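PDB 3PSH: molybdate-binding protein MolA from Haemophilus influenzae, which binds molybdate and tungstate in the periplasm, but not sulfate or phosphate, and serves the low-affinity ABC transporter MolBCA that imports molybdate. Local coordinates for residues 187-192 with 238-243; 232-237 with 259-264. All coordinates share one frame; numbering follows the deposited sequence.

Overall arrangement
Contact 1 is a strand pair of the four-stranded parallel sheet of strands 211-213, 184-188, 237-240 and 268-270, the second of the two such sheets in the chain; contact 2 lies beside that sheet, where strand 237-240 begins. Their segments alternate in sequence, and their centres lie about 14 Å apart on the same side of the chain's centre. Contact 1 reaches the molybdate site through Arg243. Contact 2, farther out, ties the loop after helix 227-233 to the start of helix 261-264. Among other places they meet where Tyr187 CB packs on Pro235 CG at 3.6 Å and where Ala262 and Leu263 pack against Ile238. Together they follow strand 237-240 from its entry to the ligand end.

Contact 1. Residues 187-192 with 238-243; sequences YMANPD and ILVQDR. With MOO (molybdate ion), chain B.
Two central strands of a parallel sheet, 184-188 and 237-240, pair here and run out into loops at the molybdate site. Met188 stands level with Leu239. As in a parallel bridge, Leu239 lends both its backbone groups: its N donates to Tyr187 O at 2.8 Å, and its O receives Ala189 N at 2.9 Å. On the sheet face that carries Tyr187 and Ile238, the two side chains run side by side, and Ala189 CB rests on Ile238 CG2. On the other face Met188 bends at chi2 and chi3 (56° and 62°), which swings its thioether across the strand: CE meets Leu239 CB at 3.8 Å and SD comes within 3.6 Å of Gln241 CG. Beyond the last strand pair a water bridges the diverging chains, donating to Ala189 O and accepting from Gln241 N. The polar centre is Gln241 OE1, held by three N-H groups. Arg243 approaches it side-on with NE and NH2, and Asn190 ND2 donates at 3.1 Å, the two amide planes being 82° apart. All three donors stand out of the Gln241 carbonyl plane, although OE1 lies in the guanidinium plane. Tyr196 and the backbone of Ala277 engage Gln241 NE2, so both ends of this amide are bound and its rotation is fixed. Gln241 is thus a second-shell residue that positions Arg243, whose NH1 bonds molybdate O4 at 2.9 Å and also Gln51 O; NH2 reaches O1 and O4, each at 3.1 Å. Ligand binding by loops at the carboxyl ends of parallel strands is typical of alpha/beta periplasmic binding proteins.

Contact 2. Residues 232-237 with 259-264; sequences EWNPAV and NIQALK
A loop-to-helix contact at the entry side of the parallel sheet joins the residues between helix 227-233 and strand 237-240 to the start of the one-turn helix 261-264, away from the molybdate site. Asn234 OD1 accepts the N-H of Gln261 at 2.8 Å in a nearly straight bond (173°), with the donor tilted 19° from the carbonyl plane. Asn234 is the first residue after its helix to leave helical geometry, with positive phi, and its CG lies anti to the backbone N (chi1 -165°), which carries the amide across to Gln261. One residue on, Pro235 O takes the N-H of Ala262 at 2.9 Å, in its carbonyl plane. Two N-H groups of the short helix are thereby satisfied from outside it, one by a side chain and one by a main-chain carbonyl. Ile260 CG2 adds an apolar contact to Pro235 CG at 4.0 Å. Separately, Ala262 CB approaches Ala236 O at 3.3 Å. Ile260 also packs on Val230 and Leu231 of helix 227-233, and Ala262 on Ile238. N-terminal N-H groups of a helix, just after its N-cap Ile260, are thus met by a helix-to-strand loop, part of the layering of helices on a parallel sheet in this alpha/beta domain.

Contact 1. Residues 187-192 with 238-243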
loop_
_atom_site.group_PDB
_atom_site.type_symbol
_atom_site.label_atom_id
_atom_site.label_comp_id
_atom_site.label_asym_id
_atom_site.label_seq_id
_atom_site.Cartn_x
_atom_site.Cartn_y
_atom_site.Cartn_z
ATOM N N TYR A 187 6.478 15.611 -3.925
ATOM C CA TYR A 187 7.541 14.622 -4.007
ATOM C C TYR A 187 7.424 13.731 -2.797
ATOM O O TYR A 187 7.299 14.230 -1.673
ATOM C CB TYR A 187 8.883 15.373 -3.935
ATOM C CG TYR A 187 10.093 14.426 -3.925
ATOM C CD1 TYR A 187 10.553 13.836 -5.139
ATOM C CD2 TYR A 187 10.792 14.161 -2.738
ATOM C CE1 TYR A 187 11.675 12.956 -5.134
ATOM C CE2 TYR A 187 11.942 13.246 -2.752
ATOM C CZ TYR A 187 12.350 12.700 -3.965
ATOM O OH TYR A 187 13.399 11.827 -3.830
ATOM N N MET A 188 7.572 12.421 -3.044
ATOM C CA MET A 188 7.561 11.447 -1.972
ATOM C C MET A 188 9.018 11.091 -1.575
ATOM O O MET A 188 9.713 10.462 -2.325
ATOM C CB MET A 188 6.719 10.226 -2.452
ATOM C CG MET A 188 6.788 9.089 -1.537
ATOM S SD MET A 188 6.319 9.411 0.179
ATOM C CE MET A 188 4.779 9.845 -0.016
ATOM N N ALA A 189 9.409 11.452 -0.388
ATOM C CA ALA A 189 10.816 11.182 0.057
ATOM C C ALA A 189 10.828 9.961 1.013
ATOM O O ALA A 189 10.292 10.000 2.105
ATOM C CB ALA A 189 11.360 12.464 0.797
ATOM N N ASN A 190 11.345 8.844 0.502
ATOM C CA ASN A 190 11.610 7.620 1.262
ATOM C C ASN A 190 13.073 7.626 1.744
ATOM O O ASN A 190 13.872 8.475 1.288
ATOM C CB ASN A 190 11.276 6.377 0.414
ATOM C CG ASN A 190 9.848 5.965 0.563
ATOM O OD1 ASN A 190 8.943 6.755 0.385
ATOM N ND2 ASN A 190 9.632 4.692 0.934
ATOM N N PRO A 191 13.423 6.732 2.678
ATOM C CA PRO A 191 14.796 6.682 3.258
ATOM C C PRO A 191 15.850 6.584 2.197
ATOM O O PRO A 191 15.624 6.129 1.035
ATOM C CB PRO A 191 14.755 5.407 4.115
ATOM C CG PRO A 191 13.362 5.418 4.618
ATOM C CD PRO A 191 12.544 5.774 3.349
ATOM N N ASP A 192 17.017 7.147 2.513
ATOM C CA ASP A 192 18.151 6.987 1.586
ATOM C C ASP A 192 17.937 7.429 0.108
ATOM O O ASP A 192 18.237 6.641 -0.784
ATOM C CB ASP A 192 18.630 5.524 1.677
ATOM C CG ASP A 192 19.043 5.180 3.086
ATOM O OD1 ASP A 192 19.810 5.980 3.676
ATOM O OD2 ASP A 192 18.554 4.163 3.630
ATOM N N ILE A 238 6.725 18.328 -0.047
ATOM C CA ILE A 238 7.383 17.015 0.187
ATOM C C ILE A 238 6.580 16.217 1.173
ATOM O O ILE A 238 6.154 16.727 2.181
ATOM C CB ILE A 238 8.885 17.113 0.565
ATOM C CG1 ILE A 238 9.722 17.583 -0.588
ATOM C CG2 ILE A 238 9.493 15.797 1.107
ATOM C CD1 ILE A 238 11.187 18.091 -0.078
ATOM N N LEU A 239 6.310 14.934 0.832
ATOM C CA LEU A 239 5.536 14.041 1.683
ATOM C C LEU A 239 6.467 12.917 2.114
ATOM O O LEU A 239 7.418 12.563 1.368
ATOM C CB LEU A 239 4.295 13.470 0.937
ATOM C CG LEU A 239 3.340 14.659 0.467
ATOM C CD1 LEU A 239 2.286 14.068 -0.346
ATOM C CD2 LEU A 239 2.677 15.376 1.770
ATOM N N VAL A 240 6.218 12.496 3.363
ATOM C CA VAL A 240 6.948 11.380 3.956
ATOM C C VAL A 240 5.909 10.367 4.463
ATOM O O VAL A 240 4.893 10.702 5.011
ATOM C CB VAL A 240 7.893 11.829 5.097
ATOM C CG1 VAL A 240 8.583 10.637 5.819
ATOM C CG2 VAL A 240 9.028 12.734 4.518
ATOM N N GLN A 241 6.208 9.093 4.213
ATOM C CA GLN A 241 5.322 8.013 4.682
ATOM C C GLN A 241 5.414 7.881 6.177
ATOM O O GLN A 241 6.566 7.918 6.682
ATOM C CB GLN A 241 5.793 6.696 4.021
ATOM C CG GLN A 241 5.533 6.715 2.471
ATOM C CD GLN A 241 6.044 5.487 1.690
ATOM O OE1 GLN A 241 6.824 4.627 2.234
ATOM N NE2 GLN A 241 5.590 5.372 0.435
ATOM N N ASP A 242 4.271 7.633 6.838
ATOM C CA ASP A 242 4.198 7.518 8.301
ATOM C C ASP A 242 5.133 6.443 8.867
ATOM O O ASP A 242 5.704 6.620 9.992
ATOM C CB ASP A 242 2.782 7.194 8.763
ATOM C CG ASP A 242 2.632 7.263 10.276
ATOM O OD1 ASP A 242 2.974 8.346 10.856
ATOM O OD2 ASP A 242 2.136 6.287 10.870
ATOM N N ARG A 243 5.366 5.383 8.073
ATOM C CA ARG A 243 6.298 4.309 8.591
ATOM C C ARG A 243 7.771 4.702 8.637
ATOM O O ARG A 243 8.566 3.946 9.209
ATOM C CB ARG A 243 6.183 3.034 7.777
ATOM C CG ARG A 243 6.413 3.283 6.246
ATOM C CD ARG A 243 6.130 1.945 5.406
ATOM N NE ARG A 243 6.310 2.328 3.978
ATOM C CZ ARG A 243 6.069 1.484 2.933
ATOM N NH1 ARG A 243 5.742 0.195 3.240
ATOM N NH2 ARG A 243 6.235 1.842 1.654
HETATM MO MO MOO B . 5.024 -0.498 -1.058
HETATM O O1 MOO B . 5.480 1.123 -1.216
HETATM O O2 MOO B . 5.907 -1.509 -2.136
HETATM O O3 MOO B . 3.372 -0.666 -1.433
HETATM O O4 MOO B . 5.141 -0.869 0.595
HETATM O O HOH W 1 8.669 8.169 3.091
#

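Contact 2. Residues 232-237 with 259-264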
loop_
_atom_site.group_PDB
_atom_site.type_symbol
_atom_site.label_atom_id
_atom_site.label_comp_id
_atom_site.label_asym_id
_atom_site.label_seq_id
_atom_site.Cartn_x
_atom_site.Cartn_y
_atom_site.Cartn_z
ATOM N N GLU A 232 16.463 19.813 -9.084
ATOM C CA GLU A 232 15.909 20.067 -10.452
ATOM C C GLU A 232 14.358 20.050 -10.489
ATOM O O GLU A 232 13.703 20.916 -11.078
ATOM C CB GLU A 232 16.559 19.156 -11.515
ATOM C CG GLU A 232 18.009 19.653 -11.828
ATOM C CD GLU A 232 18.880 18.695 -12.689
ATOM O OE1 GLU A 232 18.355 17.991 -13.573
ATOM O OE2 GLU A 232 20.135 18.667 -12.508
ATOM N N TRP A 233 13.762 19.071 -9.802
ATOM C CA TRP A 233 12.324 18.925 -9.749
ATOM C C TRP A 233 11.728 20.037 -8.904
ATOM O O TRP A 233 10.670 20.544 -9.225
ATOM C CB TRP A 233 11.867 17.526 -9.159
ATOM C CG TRP A 233 12.132 16.397 -10.107
ATOM C CD1 TRP A 233 12.058 16.422 -11.487
ATOM C CD2 TRP A 233 12.486 15.059 -9.736
ATOM N NE1 TRP A 233 12.358 15.173 -11.986
ATOM C CE2 TRP A 233 12.675 14.341 -10.946
ATOM C CE3 TRP A 233 12.748 14.420 -8.506
ATOM C CZ2 TRP A 233 13.091 12.971 -10.958
ATOM C CZ3 TRP A 233 13.149 13.028 -8.532
ATOM C CH2 TRP A 233 13.337 12.366 -9.754
ATOM N N ASN A 234 12.463 20.416 -7.866
ATOM C CA ASN A 234 12.032 21.534 -7.043
ATOM C C ASN A 234 10.524 21.459 -6.589
ATOM O O ASN A 234 9.667 22.311 -6.894
ATOM C CB ASN A 234 12.368 22.924 -7.715
ATOM C CG ASN A 234 12.233 24.013 -6.688
ATOM O OD1 ASN A 234 12.553 23.764 -5.512
ATOM N ND2 ASN A 234 11.747 25.202 -7.093
ATOM N N PRO A 235 10.155 20.389 -5.881
ATOM C CA PRO A 235 8.769 20.221 -5.576
ATOM C C PRO A 235 8.291 21.279 -4.617
ATOM O O PRO A 235 9.079 21.720 -3.731
ATOM C CB PRO A 235 8.727 18.879 -4.813
ATOM C CG PRO A 235 10.259 18.668 -4.297
ATOM C CD PRO A 235 10.989 19.215 -5.484
ATOM N N ALA A 236 6.989 21.636 -4.768
ATOM C CA ALA A 236 6.315 22.593 -3.852
ATOM C C ALA A 236 6.014 22.019 -2.458
ATOM O O ALA A 236 6.001 22.708 -1.400
ATOM C CB ALA A 236 4.970 23.081 -4.482
ATOM N N VAL A 237 5.843 20.685 -2.447
ATOM C CA VAL A 237 5.381 19.959 -1.252
ATOM C C VAL A 237 6.219 18.654 -1.209
ATOM O O VAL A 237 6.368 17.993 -2.227
ATOM C CB VAL A 237 3.944 19.620 -1.368
ATOM C CG1 VAL A 237 3.560 18.769 -0.172
ATOM C CG2 VAL A 237 3.045 20.874 -1.285
ATOM N N ASN A 259 17.176 24.832 -0.197
ATOM C CA ASN A 259 16.716 25.717 -1.259
ATOM C C ASN A 259 15.555 25.129 -2.063
ATOM O O ASN A 259 14.914 25.824 -2.829
ATOM C CB ASN A 259 17.820 26.079 -2.249
ATOM C CG ASN A 259 18.812 27.064 -1.673
ATOM O OD1 ASN A 259 19.928 27.098 -2.142
ATOM N ND2 ASN A 259 18.418 27.871 -0.671
ATOM N N ILE A 260 15.286 23.841 -1.909
ATOM C CA ILE A 260 14.017 23.371 -2.431
ATOM C C ILE A 260 12.776 24.156 -1.936
ATOM O O ILE A 260 12.562 24.464 -0.758
ATOM C CB ILE A 260 13.875 21.851 -2.124
ATOM C CG1 ILE A 260 14.983 21.079 -2.823
ATOM C CG2 ILE A 260 12.523 21.409 -2.502
ATOM C CD1 ILE A 260 15.008 19.689 -2.154
ATOM N N GLN A 261 11.907 24.434 -2.902
ATOM C CA GLN A 261 10.676 25.179 -2.656
ATOM C C GLN A 261 9.907 24.635 -1.448
ATOM O O GLN A 261 9.595 25.374 -0.536
ATOM C CB GLN A 261 9.813 25.266 -3.917
ATOM C CG GLN A 261 8.504 26.149 -3.854
ATOM C CD GLN A 261 7.516 25.827 -5.054
ATOM O OE1 GLN A 261 7.844 25.020 -6.029
ATOM N NE2 GLN A 261 6.267 26.403 -4.960
ATOM N N ALA A 262 9.645 23.323 -1.350
ATOM C CA ALA A 262 8.974 22.856 -0.128
ATOM C C ALA A 262 9.715 23.175 1.205
ATOM O O ALA A 262 9.071 23.321 2.230
ATOM C CB ALA A 262 8.695 21.268 -0.221
ATOM N N LEU A 263 11.034 23.093 1.212
ATOM C CA LEU A 263 11.789 23.432 2.446
ATOM C C LEU A 263 11.504 24.914 2.864
ATOM O O LEU A 263 11.130 25.195 4.062
ATOM C CB LEU A 263 13.268 23.126 2.276
ATOM C CG LEU A 263 13.678 21.684 2.709
ATOM C CD1 LEU A 263 13.266 21.352 4.167
ATOM C CD2 LEU A 263 13.084 20.623 1.777
ATOM N N LYS A 264 11.785 25.772 1.861
ATOM C CA LYS A 264 11.654 27.251 2.010
ATOM C C LYS A 264 10.261 27.569 2.571
ATOM O O LYS A 264 10.128 28.540 3.381
ATOM C CB LYS A 264 11.839 28.015 0.681
ATOM C CG LYS A 264 13.294 28.021 0.181
ATOM C CD LYS A 264 13.195 28.239 -1.343
ATOM C CE LYS A 264 14.296 29.092 -1.894
ATOM N NZ LYS A 264 14.337 29.043 -3.392
#